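PDB 5GKD: AlyGC, which degrades alginate as a lyase of polysaccharide lyase family 6, probably by calcium-assisted beta-elimination on a parallel beta-helix. Local coordinates for residues A[560-565]-A[586-591]; A[366-371]-A[382-387]; A[36-41]-A[66-71]; A[697-702]-A[721-726]. One frame throughout, in Å; residues are numbered along the deposited sequence.

Contact 1 (A[560-565]-A[586-591]); sequences SYHFFD and TGDLFR
Asp-565 OD1 takes the N-H of Arg-591 NE at 2.8 Å from above the carboxylate plane and also forms a salt bridge with Lys-594. A water joins Asp-565 OD2 to Arg-591 NH2, while NH1 makes an in-plane salt bridge to Asp-588 OD2, so the guanidinium is held at its edge by two acids and a water. Its face lies flat on the imidazole of His-562, centres 3.8 Å apart and planes at 13°; the bend at chi3 (66°) folds the guanidinium over the ring, and Arg-591 CD also lies over that face. In its own plane the imidazole accepts Asp-588 N at ND1, 2.9 Å away. Gly-587 passes so close to this ring that a CB there would clash with ND1. Across the sheet from Arg-591, Phe-563 turns its edge to the face of Phe-590, planes at 75°, and Phe-564 CB packs on Phe-590 CD1 at 3.6 Å. Parallel pairing of Phe-564 with Phe-590 and Asp-565 with Arg-591 links successive coils of the C-terminal beta-helix. With an alanine at Arg-591, Asp-588 would probably lose its salt bridge here, Asp-565 would keep Lys-594 alone of its two cations, and the imidazole face would lose its stacked partner. Accepting at ND1 while lying under a cation, His-562 is likely to be neutral.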
loop_
_atom_site.group_PDB
_atom_site.type_symbol
_atom_site.label_atom_id
_atom_site.label_comp_id
_atom_site.label_asym_id
_atom_site.label_seq_id
_atom_site.Cartn_x
_atom_site.Cartn_y
_atom_site.Cartn_z
ATOM N N SER A 560 -6.162 -2.983 -19.016
ATOM C CA SER A 560 -5.708 -2.261 -17.827
ATOM C C SER A 560 -4.198 -2.029 -17.848
ATOM O O SER A 560 -3.518 -2.180 -16.837
ATOM C CB SER A 560 -6.118 -2.989 -16.540
ATOM O OG SER A 560 -7.519 -3.138 -16.464
ATOM N N TYR A 561 -3.670 -1.650 -19.001
ATOM C CA TYR A 561 -2.263 -1.297 -19.136
ATOM C C TYR A 561 -2.178 0.212 -18.973
ATOM O O TYR A 561 -2.450 0.960 -19.912
ATOM C CB TYR A 561 -1.717 -1.748 -20.484
ATOM C CG TYR A 561 -0.212 -1.771 -20.609
ATOM C CD1 TYR A 561 0.599 -0.989 -19.794
ATOM C CD2 TYR A 561 0.402 -2.596 -21.543
ATOM C CE1 TYR A 561 1.973 -1.023 -19.919
ATOM C CE2 TYR A 561 1.769 -2.641 -21.664
ATOM C CZ TYR A 561 2.548 -1.857 -20.862
ATOM O OH TYR A 561 3.912 -1.909 -20.996
ATOM N N HIS A 562 -1.789 0.653 -17.779
ATOM C CA HIS A 562 -1.759 2.066 -17.439
ATOM C C HIS A 562 -0.429 2.694 -17.811
ATOM O O HIS A 562 0.620 2.044 -17.802
ATOM C CB HIS A 562 -2.009 2.257 -15.949
ATOM C CG HIS A 562 -3.160 1.456 -15.440
ATOM N ND1 HIS A 562 -4.458 1.688 -15.841
ATOM C CD2 HIS A 562 -3.211 0.416 -14.578
ATOM C CE1 HIS A 562 -5.258 0.822 -15.245
ATOM N NE2 HIS A 562 -4.527 0.040 -14.475
ATOM N N PHE A 563 -0.476 3.984 -18.126
ATOM C CA PHE A 563 0.774 4.692 -18.364
ATOM C C PHE A 563 1.466 5.063 -17.046
ATOM O O PHE A 563 2.668 4.816 -16.884
ATOM C CB PHE A 563 0.527 5.941 -19.212
ATOM C CG PHE A 563 1.739 6.793 -19.372
ATOM C CD1 PHE A 563 2.747 6.429 -20.251
ATOM C CD2 PHE A 563 1.893 7.941 -18.624
ATOM C CE1 PHE A 563 3.879 7.203 -20.383
ATOM C CE2 PHE A 563 3.013 8.721 -18.756
ATOM C CZ PHE A 563 4.013 8.350 -19.636
ATOM N N PHE A 564 0.736 5.681 -16.104
ATOM C CA PHE A 564 1.323 6.079 -14.828
ATOM C C PHE A 564 0.400 5.700 -13.681
ATOM O O PHE A 564 -0.767 6.101 -13.664
ATOM C CB PHE A 564 1.630 7.582 -14.753
ATOM C CG PHE A 564 2.305 7.984 -13.463
ATOM C CD1 PHE A 564 3.673 7.855 -13.312
ATOM C CD2 PHE A 564 1.560 8.435 -12.382
ATOM C CE1 PHE A 564 4.292 8.187 -12.118
ATOM C CE2 PHE A 564 2.169 8.773 -11.183
ATOM C CZ PHE A 564 3.543 8.652 -11.056
ATOM N N ASP A 565 0.943 4.988 -12.693
ATOM C CA ASP A 565 0.183 4.489 -11.551
ATOM C C ASP A 565 0.852 4.969 -10.268
ATOM O O ASP A 565 1.941 4.507 -9.925
ATOM C CB ASP A 565 0.098 2.959 -11.590
ATOM C CG ASP A 565 -0.926 2.396 -10.598
ATOM O OD1 ASP A 565 -1.939 3.063 -10.323
ATOM O OD2 ASP A 565 -0.720 1.280 -10.097
ATOM N N THR A 586 -4.772 0.751 -23.025
ATOM C CA THR A 586 -5.992 0.179 -22.478
ATOM C C THR A 586 -6.308 0.644 -21.059
ATOM O O THR A 586 -7.473 0.594 -20.656
ATOM C CB THR A 586 -5.921 -1.353 -22.487
ATOM O OG1 THR A 586 -4.793 -1.778 -21.714
ATOM C CG2 THR A 586 -5.797 -1.882 -23.909
ATOM N N GLY A 587 -5.316 1.078 -20.295
ATOM C CA GLY A 587 -5.533 1.558 -18.947
ATOM C C GLY A 587 -5.828 3.044 -18.903
ATOM O O GLY A 587 -6.301 3.642 -19.874
ATOM N N ASP A 588 -5.557 3.645 -17.755
ATOM C CA ASP A 588 -5.587 5.096 -17.627
ATOM C C ASP A 588 -4.224 5.675 -17.971
ATOM O O ASP A 588 -3.210 4.972 -17.986
ATOM C CB ASP A 588 -5.964 5.525 -16.214
ATOM C CG ASP A 588 -7.269 4.917 -15.749
ATOM O OD1 ASP A 588 -8.316 5.121 -16.401
ATOM O OD2 ASP A 588 -7.247 4.218 -14.726
ATOM N N LEU A 589 -4.214 6.980 -18.240
ATOM C CA LEU A 589 -2.967 7.711 -18.417
ATOM C C LEU A 589 -2.313 8.006 -17.071
ATOM O O LEU A 589 -1.203 7.537 -16.796
ATOM C CB LEU A 589 -3.227 9.006 -19.185
ATOM C CG LEU A 589 -2.540 9.357 -20.499
ATOM C CD1 LEU A 589 -1.981 10.774 -20.432
ATOM C CD2 LEU A 589 -1.479 8.368 -20.911
ATOM N N PHE A 590 -2.981 8.783 -16.220
ATOM C CA PHE A 590 -2.458 9.142 -14.904
ATOM C C PHE A 590 -3.460 8.731 -13.833
ATOM O O PHE A 590 -4.602 9.205 -13.820
ATOM C CB PHE A 590 -2.146 10.643 -14.815
ATOM C CG PHE A 590 -0.963 11.056 -15.647
ATOM C CD1 PHE A 590 0.314 10.934 -15.155
ATOM C CD2 PHE A 590 -1.131 11.529 -16.936
ATOM C CE1 PHE A 590 1.401 11.292 -15.914
ATOM C CE2 PHE A 590 -0.055 11.898 -17.694
ATOM C CZ PHE A 590 1.218 11.779 -17.180
ATOM N N ARG A 591 -3.034 7.843 -12.946
ATOM C CA ARG A 591 -3.862 7.351 -11.853
ATOM C C ARG A 591 -3.409 8.054 -10.579
ATOM O O ARG A 591 -2.428 7.647 -9.949
ATOM C CB ARG A 591 -3.759 5.832 -11.758
ATOM C CG ARG A 591 -4.485 5.132 -12.893
ATOM C CD ARG A 591 -3.947 3.738 -13.159
ATOM N NE ARG A 591 -4.190 2.826 -12.050
ATOM C CZ ARG A 591 -5.369 2.290 -11.770
ATOM N NH1 ARG A 591 -6.425 2.592 -12.506
ATOM N NH2 ARG A 591 -5.497 1.463 -10.740
HETATM O O HOH W 1 -8.560 -1.877 -19.949
HETATM O O HOH W 2 -3.157 0.212 -9.292
#

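Contact 2 (A[366-371]-A[382-387]); sequences FKDNLL and GFEQAD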
loop_
_atom_site.group_PDB
_atom_site.type_symbol
_atom_site.label_atom_id
_atom_site.label_comp_id
_atom_site.label_asym_id
_atom_site.label_seq_id
_atom_site.Cartn_x
_atom_site.Cartn_y
_atom_site.Cartn_z
ATOM N N PHE A 366 -12.042 51.332 9.869
ATOM C CA PHE A 366 -10.802 51.686 9.204
ATOM C C PHE A 366 -10.527 53.164 9.441
ATOM O O PHE A 366 -11.424 53.993 9.293
ATOM C CB PHE A 366 -10.903 51.396 7.703
ATOM C CG PHE A 366 -11.180 49.949 7.366
ATOM C CD1 PHE A 366 -12.472 49.462 7.345
ATOM C CD2 PHE A 366 -10.136 49.080 7.072
ATOM C CE1 PHE A 366 -12.727 48.133 7.033
ATOM C CE2 PHE A 366 -10.382 47.752 6.766
ATOM C CZ PHE A 366 -11.674 47.274 6.740
ATOM N N LYS A 367 -9.287 53.489 9.789
ATOM C CA LYS A 367 -8.897 54.866 10.042
ATOM C C LYS A 367 -7.434 55.058 9.677
ATOM O O LYS A 367 -6.596 54.223 10.012
ATOM C CB LYS A 367 -9.103 55.228 11.508
ATOM C CG LYS A 367 -10.057 56.335 11.725
ATOM C CD LYS A 367 -10.521 56.330 13.157
ATOM C CE LYS A 367 -11.238 57.648 13.467
ATOM N NZ LYS A 367 -12.322 58.009 12.497
ATOM N N ASP A 368 -7.138 56.151 8.976
ATOM C CA ASP A 368 -5.754 56.566 8.747
ATOM C C ASP A 368 -4.912 55.476 8.086
ATOM O O ASP A 368 -3.772 55.245 8.478
ATOM C CB ASP A 368 -5.096 57.022 10.049
ATOM C CG ASP A 368 -5.792 58.217 10.657
ATOM O OD1 ASP A 368 -6.227 59.097 9.887
ATOM O OD2 ASP A 368 -5.931 58.270 11.900
ATOM N N ASN A 369 -5.459 54.800 7.079
ATOM C CA ASN A 369 -4.659 53.894 6.262
ATOM C C ASN A 369 -4.257 54.587 4.967
ATOM O O ASN A 369 -5.053 55.315 4.377
ATOM C CB ASN A 369 -5.419 52.604 5.959
ATOM C CG ASN A 369 -5.804 51.860 7.216
ATOM O OD1 ASN A 369 -4.953 51.282 7.895
ATOM N ND2 ASN A 369 -7.086 51.886 7.544
ATOM N N LEU A 370 -3.015 54.365 4.534
ATOM C CA LEU A 370 -2.448 55.046 3.377
ATOM C C LEU A 370 -2.236 54.061 2.237
ATOM O O LEU A 370 -1.662 52.979 2.431
ATOM C CB LEU A 370 -1.124 55.736 3.718
ATOM C CG LEU A 370 -0.553 56.607 2.591
ATOM C CD1 LEU A 370 -1.484 57.791 2.325
ATOM C CD2 LEU A 370 0.844 57.118 2.904
ATOM N N LEU A 371 -2.683 54.460 1.056
ATOM C CA LEU A 371 -2.617 53.714 -0.186
ATOM C C LEU A 371 -1.846 54.538 -1.202
ATOM O O LEU A 371 -1.973 55.767 -1.230
ATOM C CB LEU A 371 -4.020 53.485 -0.744
ATOM C CG LEU A 371 -4.684 52.147 -0.993
ATOM C CD1 LEU A 371 -5.994 52.396 -1.727
ATOM C CD2 LEU A 371 -3.784 51.221 -1.774
ATOM N N GLY A 382 -11.599 55.710 5.487
ATOM C CA GLY A 382 -10.507 55.126 6.229
ATOM C C GLY A 382 -9.268 54.848 5.418
ATOM O O GLY A 382 -8.278 54.363 5.977
ATOM N N PHE A 383 -9.291 55.122 4.119
ATOM C CA PHE A 383 -8.120 54.977 3.269
ATOM C C PHE A 383 -7.904 56.281 2.512
ATOM O O PHE A 383 -8.829 56.802 1.890
ATOM C CB PHE A 383 -8.283 53.811 2.289
ATOM C CG PHE A 383 -8.242 52.445 2.942
ATOM C CD1 PHE A 383 -9.359 51.918 3.570
ATOM C CD2 PHE A 383 -7.089 51.687 2.904
ATOM C CE1 PHE A 383 -9.325 50.661 4.150
ATOM C CE2 PHE A 383 -7.044 50.424 3.485
ATOM C CZ PHE A 383 -8.158 49.912 4.110
ATOM N N GLU A 384 -6.701 56.826 2.589
ATOM C CA GLU A 384 -6.365 57.980 1.779
ATOM C C GLU A 384 -5.274 57.580 0.802
ATOM O O GLU A 384 -4.502 56.643 1.040
ATOM C CB GLU A 384 -5.885 59.161 2.627
ATOM C CG GLU A 384 -4.941 58.747 3.771
ATOM C CD GLU A 384 -4.724 59.828 4.794
ATOM O OE1 GLU A 384 -4.315 60.941 4.450
ATOM O OE2 GLU A 384 -5.060 59.535 5.924
ATOM N N GLN A 385 -5.218 58.306 -0.292
ATOM C CA GLN A 385 -4.295 57.989 -1.362
ATOM C C GLN A 385 -3.258 59.088 -1.499
ATOM O O GLN A 385 -3.555 60.268 -1.308
ATOM C CB GLN A 385 -5.038 57.808 -2.668
ATOM C CG GLN A 385 -5.996 56.653 -2.641
ATOM C CD GLN A 385 -6.648 56.454 -3.983
ATOM O OE1 GLN A 385 -7.730 56.972 -4.236
ATOM N NE2 GLN A 385 -5.980 55.719 -4.859
ATOM N N ALA A 386 -2.041 58.687 -1.847
ATOM C CA ALA A 386 -0.962 59.652 -1.994
ATOM C C ALA A 386 0.056 59.137 -2.993
ATOM O O ALA A 386 0.112 57.945 -3.297
ATOM C CB ALA A 386 -0.277 59.951 -0.655
ATOM N N ASP A 387 0.864 60.059 -3.496
ATOM C CA ASP A 387 2.015 59.713 -4.311
ATOM C C ASP A 387 3.087 59.130 -3.397
ATOM O O ASP A 387 3.734 59.859 -2.646
ATOM C CB ASP A 387 2.519 60.950 -5.049
ATOM C CG ASP A 387 3.558 60.618 -6.088
ATOM O OD1 ASP A 387 4.010 59.459 -6.124
ATOM O OD2 ASP A 387 3.921 61.516 -6.870
#
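Backbone hydrogen bonds come first: Glu-384 N gives to Asn-369 O at 2.9 Å, Leu-371 N to Glu-384 O, and Ala-386 N to Leu-371 O, the alternation of a parallel pair. At the start of this ladder, Gly-382 O receives two donors of one residue, Asn-369 N at 3.1 Å and Asn-369 ND2 at 3.2 Å, from opposite faces of its carbonyl plane. The side chain reaches back because CG stands beside its own backbone N (chi1 -60°); ND2 also gives to Met-341 O, and OD1 accepts Asn-344 N, so the amide ties the backbones of neighbouring coils together at the turn, as polar side chains at beta-helix corners often do. Gly-382 itself sits where a CB would run into Phe-366 O.

Among the apolar contacts, the ring of Phe-383 takes Asn-369 CB over one face, 4.0 Å from its centroid. Its CE1 also presses on Phe-366 CD2 at 3.4 Å, the two rings inclined at 41°. Replacing Phe-383 by an alanine is likely to open a gap beside Phe-366 and uncover Asn-369 CB. On the opposite side of the sheet, Leu-370 CD1 rests on Ala-386 CB.

As for charge, Asp-368 OD1 and Glu-384 OE2 come within 4.2 Å, two acids at the margin that may raise each other's proton affinity. The buried amide of Asn-369, by contrast, has its oxygen and nitrogen both satisfied, so burying it probably costs little.

Contact 3 (A[36-41]-A[66-71]); sequences VLFEAK and LRLAGE. With PO4 (phosphate ion), chain I.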
loop_
_atom_site.group_PDB
_atom_site.type_symbol
_atom_site.label_atom_id
_atom_site.label_comp_id
_atom_site.label_asym_id
_atom_site.label_seq_id
_atom_site.Cartn_x
_atom_site.Cartn_y
_atom_site.Cartn_z
ATOM N N VAL A 36 17.674 8.491 24.466
ATOM C CA VAL A 36 18.288 9.215 25.570
ATOM C C VAL A 36 17.198 9.674 26.525
ATOM O O VAL A 36 16.273 10.378 26.122
ATOM C CB VAL A 36 19.099 10.416 25.064
ATOM C CG1 VAL A 36 19.691 11.187 26.234
ATOM C CG2 VAL A 36 20.179 9.965 24.080
ATOM N N LEU A 37 17.302 9.283 27.790
ATOM C CA LEU A 37 16.460 9.822 28.850
ATOM C C LEU A 37 17.376 10.618 29.763
ATOM O O LEU A 37 18.166 10.040 30.518
ATOM C CB LEU A 37 15.715 8.726 29.614
ATOM C CG LEU A 37 14.912 9.169 30.851
ATOM C CD1 LEU A 37 13.949 10.284 30.494
ATOM C CD2 LEU A 37 14.162 8.002 31.498
ATOM N N PHE A 38 17.291 11.944 29.659
ATOM C CA PHE A 38 18.108 12.878 30.424
ATOM C C PHE A 38 17.245 13.354 31.581
ATOM O O PHE A 38 16.520 14.340 31.475
ATOM C CB PHE A 38 18.564 14.038 29.552
ATOM C CG PHE A 38 19.562 14.945 30.218
ATOM C CD1 PHE A 38 20.540 14.436 31.045
ATOM C CD2 PHE A 38 19.534 16.297 29.995
ATOM C CE1 PHE A 38 21.456 15.280 31.639
ATOM C CE2 PHE A 38 20.458 17.139 30.583
ATOM C CZ PHE A 38 21.406 16.639 31.402
ATOM N N GLU A 39 17.325 12.638 32.693
ATOM C CA GLU A 39 16.472 12.871 33.850
ATOM C C GLU A 39 17.382 13.142 35.030
ATOM O O GLU A 39 18.064 12.230 35.519
ATOM C CB GLU A 39 15.549 11.679 34.118
ATOM C CG GLU A 39 14.781 11.801 35.426
ATOM C CD GLU A 39 13.647 10.820 35.529
ATOM O OE1 GLU A 39 12.626 11.164 36.158
ATOM O OE2 GLU A 39 13.780 9.705 34.987
ATOM N N ALA A 40 17.393 14.396 35.462
ATOM C CA ALA A 40 18.293 14.877 36.490
ATOM C C ALA A 40 17.713 16.163 37.061
ATOM O O ALA A 40 16.701 16.684 36.591
ATOM C CB ALA A 40 19.697 15.104 35.927
ATOM N N LYS A 41 18.376 16.680 38.085
ATOM C CA LYS A 41 17.932 17.906 38.733
ATOM C C LYS A 41 19.151 18.788 38.935
ATOM O O LYS A 41 19.921 18.608 39.879
ATOM C CB LYS A 41 17.233 17.624 40.047
ATOM C CG LYS A 41 15.983 16.782 39.870
ATOM C CD LYS A 41 14.674 17.568 40.095
ATOM C CE LYS A 41 13.438 16.709 39.953
ATOM N NZ LYS A 41 13.440 15.532 40.849
ATOM N N LEU A 66 15.255 11.751 22.357
ATOM C CA LEU A 66 15.723 12.454 23.547
ATOM C C LEU A 66 14.540 12.877 24.403
ATOM O O LEU A 66 13.569 13.446 23.893
ATOM C CB LEU A 66 16.563 13.679 23.174
ATOM C CG LEU A 66 16.895 14.699 24.273
ATOM C CD1 LEU A 66 17.721 14.075 25.376
ATOM C CD2 LEU A 66 17.615 15.903 23.688
ATOM N N ARG A 67 14.617 12.580 25.696
ATOM C CA ARG A 67 13.627 13.031 26.662
ATOM C C ARG A 67 14.348 13.754 27.785
ATOM O O ARG A 67 15.369 13.270 28.277
ATOM C CB ARG A 67 12.798 11.866 27.209
ATOM C CG ARG A 67 11.797 11.297 26.198
ATOM C CD ARG A 67 11.059 10.088 26.732
ATOM N NE ARG A 67 11.961 8.966 26.966
ATOM C CZ ARG A 67 11.712 7.944 27.780
ATOM N NH1 ARG A 67 10.578 7.893 28.479
ATOM N NH2 ARG A 67 12.611 6.974 27.903
ATOM N N LEU A 68 13.849 14.933 28.146
ATOM C CA LEU A 68 14.314 15.669 29.314
ATOM C C LEU A 68 13.299 15.521 30.438
ATOM O O LEU A 68 12.095 15.581 30.199
ATOM C CB LEU A 68 14.502 17.158 29.008
ATOM C CG LEU A 68 15.663 17.580 28.124
ATOM C CD1 LEU A 68 15.333 17.327 26.654
ATOM C CD2 LEU A 68 16.048 19.048 28.351
ATOM N N ALA A 69 13.784 15.334 31.662
ATOM C CA ALA A 69 12.887 15.198 32.809
ATOM C C ALA A 69 13.563 15.758 34.050
ATOM O O ALA A 69 14.736 15.466 34.290
ATOM C CB ALA A 69 12.494 13.728 33.018
ATOM N N GLY A 70 12.840 16.555 34.831
ATOM C CA GLY A 70 13.452 17.217 35.974
ATOM C C GLY A 70 13.516 18.722 35.816
ATOM O O GLY A 70 12.564 19.326 35.348
ATOM N N GLU A 71 14.623 19.353 36.171
ATOM C CA GLU A 71 14.693 20.799 36.045
ATOM C C GLU A 71 16.141 21.248 35.964
ATOM O O GLU A 71 17.059 20.535 36.378
ATOM C CB GLU A 71 13.983 21.503 37.213
ATOM C CG GLU A 71 14.342 20.961 38.576
ATOM C CD GLU A 71 13.753 21.793 39.705
ATOM O OE1 GLU A 71 12.788 22.539 39.457
ATOM O OE2 GLU A 71 14.280 21.732 40.835
HETATM P P PO4 I . 10.729 4.787 30.375
HETATM O O1 PO4 I . 11.828 4.793 29.339
HETATM O O2 PO4 I . 11.250 4.204 31.667
HETATM O O3 PO4 I . 10.222 6.185 30.644
HETATM O O4 PO4 I . 9.596 3.946 29.852
HETATM O O HOH W 3 14.261 8.569 25.411
#
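Leu-37 lies against Arg-67 on the outward side of two parallel strands: its CD1 touches Arg-67 CB at 3.8 Å and also stands over one face of the guanidinium. Two N-H groups of that guanidinium hold a phosphate ion, probably from the crystallisation liquor, with NH2 on O1 at 2.7 Å and NH1 on O3 at 2.8 Å; the phosphorus lies in the guanidinium plane. A bend at chi3 (-65°) turns the face of the guanidinium to Leu-37 CD1. NE meanwhile gives to a water that also makes a weak bond to Val-36 O. Behind this first shell, Arg-95 supplies a second grip on the phosphate through NH2, and its carbonyl accepts Arg-67 NH1, while its NH1 pairs with Glu-39 OE2. Further along the same side, Glu-39 CB and CG lie on the methyl of Ala-69.

The backbone sets this row in place. Arg-67 N bonds Val-36 O, Phe-38 N bonds Arg-67 O at 2.7 Å, then come Ala-69 N to Phe-38 O and Ala-40 N to Ala-69 O. The ladder slackens at the corner, where Glu-71 N reaches Ala-40 O only weakly, at 3.4 Å. At Gly-70 a CB would collide with Ala-40 O.

On the inward side, Val-36 CG1 meets Leu-66 CD1 at 3.6 Å, and the edge of Phe-38 turns toward Leu-68 CG. This layer fills the first coils of the N-terminal parallel beta-helix: strands 48-52 and 73-81 pack against it from within, and helix 8-17 lies on Val-36, Phe-38 and Ala-40 through Tyr-11 and Leu-15.

Contact 4 (A[697-702]-A[721-726]); sequences NVFEGT and SGNTVL
Asn-723 OD1 accepts two N-H groups of Asn-697, the backbone N at 2.7 Å in the carbonyl plane and ND2 at 3.1 Å, tilted 34° out of it. The two asparagines lie side by side and point the same way, each with CG beside its own backbone N (chi1 -54° for Asn-697, -61° for Asn-723), which brings the amide of one alongside the other. The amides have further partners: Asn-697 OD1 accepts Asn-673 ND2, Asn-697 ND2 also gives to Met-670 O, and Asn-723 ND2 gives to Val-694 O. Such stacked asparagines, one per coil at the same corner, form the asparagine ladder of parallel beta-helices, and here the row reaches the last coil of the chain. Phe-699 turns its ring edge to the Asn-723 amide, CE2 lying 3.8 Å from Asn-723 CG, and its ring meets that of Phe-675 on the preceding coil. The two segments pair in parallel through Thr-724 N to Asn-697 O and Phe-699 N to Thr-724 O at 2.8 Å. Leu-726, the final residue, gives its N to Phe-699 O at 2.7 Å from above the carbonyl plane. Its side chain starts away from the neighbouring strand, then curls back until CD2 comes to 3.2 Å from Gly-701 N.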
loop_
_atom_site.group_PDB
_atom_site.type_symbol
_atom_site.label_atom_id
_atom_site.label_comp_id
_atom_site.label_asym_id
_atom_site.label_seq_id
_atom_site.Cartn_x
_atom_site.Cartn_y
_atom_site.Cartn_z
ATOM N N ASN A 697 -12.599 25.351 -25.656
ATOM C CA ASN A 697 -12.417 23.967 -26.068
ATOM C C ASN A 697 -13.419 23.578 -27.155
ATOM O O ASN A 697 -14.468 24.200 -27.325
ATOM C CB ASN A 697 -12.555 23.017 -24.869
ATOM C CG ASN A 697 -11.621 23.388 -23.713
ATOM O OD1 ASN A 697 -10.460 22.977 -23.690
ATOM N ND2 ASN A 697 -12.127 24.191 -22.757
ATOM N N VAL A 698 -13.083 22.526 -27.894
ATOM C CA VAL A 698 -14.004 21.894 -28.829
ATOM C C VAL A 698 -14.398 20.536 -28.270
ATOM O O VAL A 698 -13.533 19.686 -28.019
ATOM C CB VAL A 698 -13.388 21.748 -30.229
ATOM C CG1 VAL A 698 -14.320 20.968 -31.116
ATOM C CG2 VAL A 698 -13.074 23.114 -30.824
ATOM N N PHE A 699 -15.697 20.315 -28.104
ATOM C CA PHE A 699 -16.224 19.016 -27.697
ATOM C C PHE A 699 -17.024 18.432 -28.859
ATOM O O PHE A 699 -18.244 18.574 -28.930
ATOM C CB PHE A 699 -17.093 19.144 -26.420
ATOM C CG PHE A 699 -16.354 19.691 -25.233
ATOM C CD1 PHE A 699 -15.468 18.896 -24.527
ATOM C CD2 PHE A 699 -16.533 21.004 -24.830
ATOM C CE1 PHE A 699 -14.776 19.407 -23.444
ATOM C CE2 PHE A 699 -15.850 21.508 -23.733
ATOM C CZ PHE A 699 -14.966 20.708 -23.053
ATOM N N GLU A 700 -16.331 17.752 -29.768
ATOM C CA GLU A 700 -16.960 17.168 -30.947
ATOM C C GLU A 700 -17.175 15.675 -30.731
ATOM O O GLU A 700 -16.210 14.916 -30.581
ATOM C CB GLU A 700 -16.127 17.394 -32.207
ATOM C CG GLU A 700 -16.741 16.693 -33.411
ATOM C CD GLU A 700 -16.241 17.225 -34.734
ATOM O OE1 GLU A 700 -15.564 18.270 -34.738
ATOM O OE2 GLU A 700 -16.528 16.594 -35.774
ATOM N N GLY A 701 -18.434 15.256 -30.743
ATOM C CA GLY A 701 -18.751 13.901 -30.360
ATOM C C GLY A 701 -18.440 13.584 -28.917
ATOM O O GLY A 701 -18.250 12.418 -28.577
ATOM N N THR A 702 -18.375 14.601 -28.059
ATOM C CA THR A 702 -18.073 14.455 -26.643
ATOM C C THR A 702 -19.103 15.249 -25.851
ATOM O O THR A 702 -19.296 16.444 -26.122
ATOM C CB THR A 702 -16.661 14.972 -26.321
ATOM O OG1 THR A 702 -15.684 14.259 -27.091
ATOM C CG2 THR A 702 -16.359 14.834 -24.816
ATOM N N SER A 721 -17.527 28.136 -20.357
ATOM C CA SER A 721 -18.171 28.855 -21.448
ATOM C C SER A 721 -17.179 29.051 -22.580
ATOM O O SER A 721 -15.974 28.837 -22.430
ATOM C CB SER A 721 -18.699 30.204 -20.974
ATOM O OG SER A 721 -17.608 31.015 -20.586
ATOM N N GLY A 722 -17.701 29.508 -23.713
ATOM C CA GLY A 722 -16.853 29.751 -24.861
ATOM C C GLY A 722 -16.371 28.486 -25.516
ATOM O O GLY A 722 -15.320 28.490 -26.162
ATOM N N ASN A 723 -17.121 27.403 -25.371
ATOM C CA ASN A 723 -16.767 26.112 -25.936
ATOM C C ASN A 723 -17.718 25.762 -27.073
ATOM O O ASN A 723 -18.917 26.047 -27.005
ATOM C CB ASN A 723 -16.815 25.014 -24.872
ATOM C CG ASN A 723 -15.839 25.263 -23.745
ATOM O OD1 ASN A 723 -14.643 25.432 -23.969
ATOM N ND2 ASN A 723 -16.351 25.323 -22.534
ATOM N N THR A 724 -17.175 25.125 -28.104
ATOM C CA THR A 724 -17.953 24.603 -29.218
ATOM C C THR A 724 -18.348 23.163 -28.926
ATOM O O THR A 724 -17.480 22.307 -28.752
ATOM C CB THR A 724 -17.143 24.686 -30.512
ATOM O OG1 THR A 724 -16.434 25.915 -30.566
ATOM C CG2 THR A 724 -18.055 24.533 -31.732
ATOM N N VAL A 725 -19.650 22.911 -28.866
ATOM C CA VAL A 725 -20.176 21.574 -28.638
ATOM C C VAL A 725 -20.678 21.026 -29.971
ATOM O O VAL A 725 -21.658 21.527 -30.533
ATOM C CB VAL A 725 -21.275 21.582 -27.575
ATOM C CG1 VAL A 725 -21.927 20.214 -27.471
ATOM C CG2 VAL A 725 -20.683 21.999 -26.251
ATOM N N LEU A 726 -19.998 19.987 -30.467
ATOM C CA LEU A 726 -20.204 19.394 -31.795
ATOM C C LEU A 726 -19.956 20.398 -32.910
ATOM O O LEU A 726 -18.828 20.542 -33.382
ATOM C CB LEU A 726 -21.608 18.802 -31.920
ATOM C CG LEU A 726 -21.738 17.296 -31.669
ATOM C CD1 LEU A 726 -21.132 16.513 -32.820
ATOM C CD2 LEU A 726 -21.114 16.889 -30.345
#

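All four contacts pair neighbouring coils of parallel beta-helix, but at different levels. Contacts 3 and 2 belong to the N-terminal helix, near its beginning and its end, with centres about 54 Å apart; contacts 1 and 4 belong to the C-terminal one, about 25 Å apart. Contact 1 is the most buried, seven of its residues being so, and combines an aromatic cluster with a charged network. Contact 4, at the chain terminus, is mostly exposed. In contacts 2 and 4 the asparagine of the earlier segment gives N and ND2 to one oxygen of the later one, a backbone carbonyl in contact 2 and a side-chain amide in contact 4. Contact 3 alone holds a bound anion, on its outward arginine.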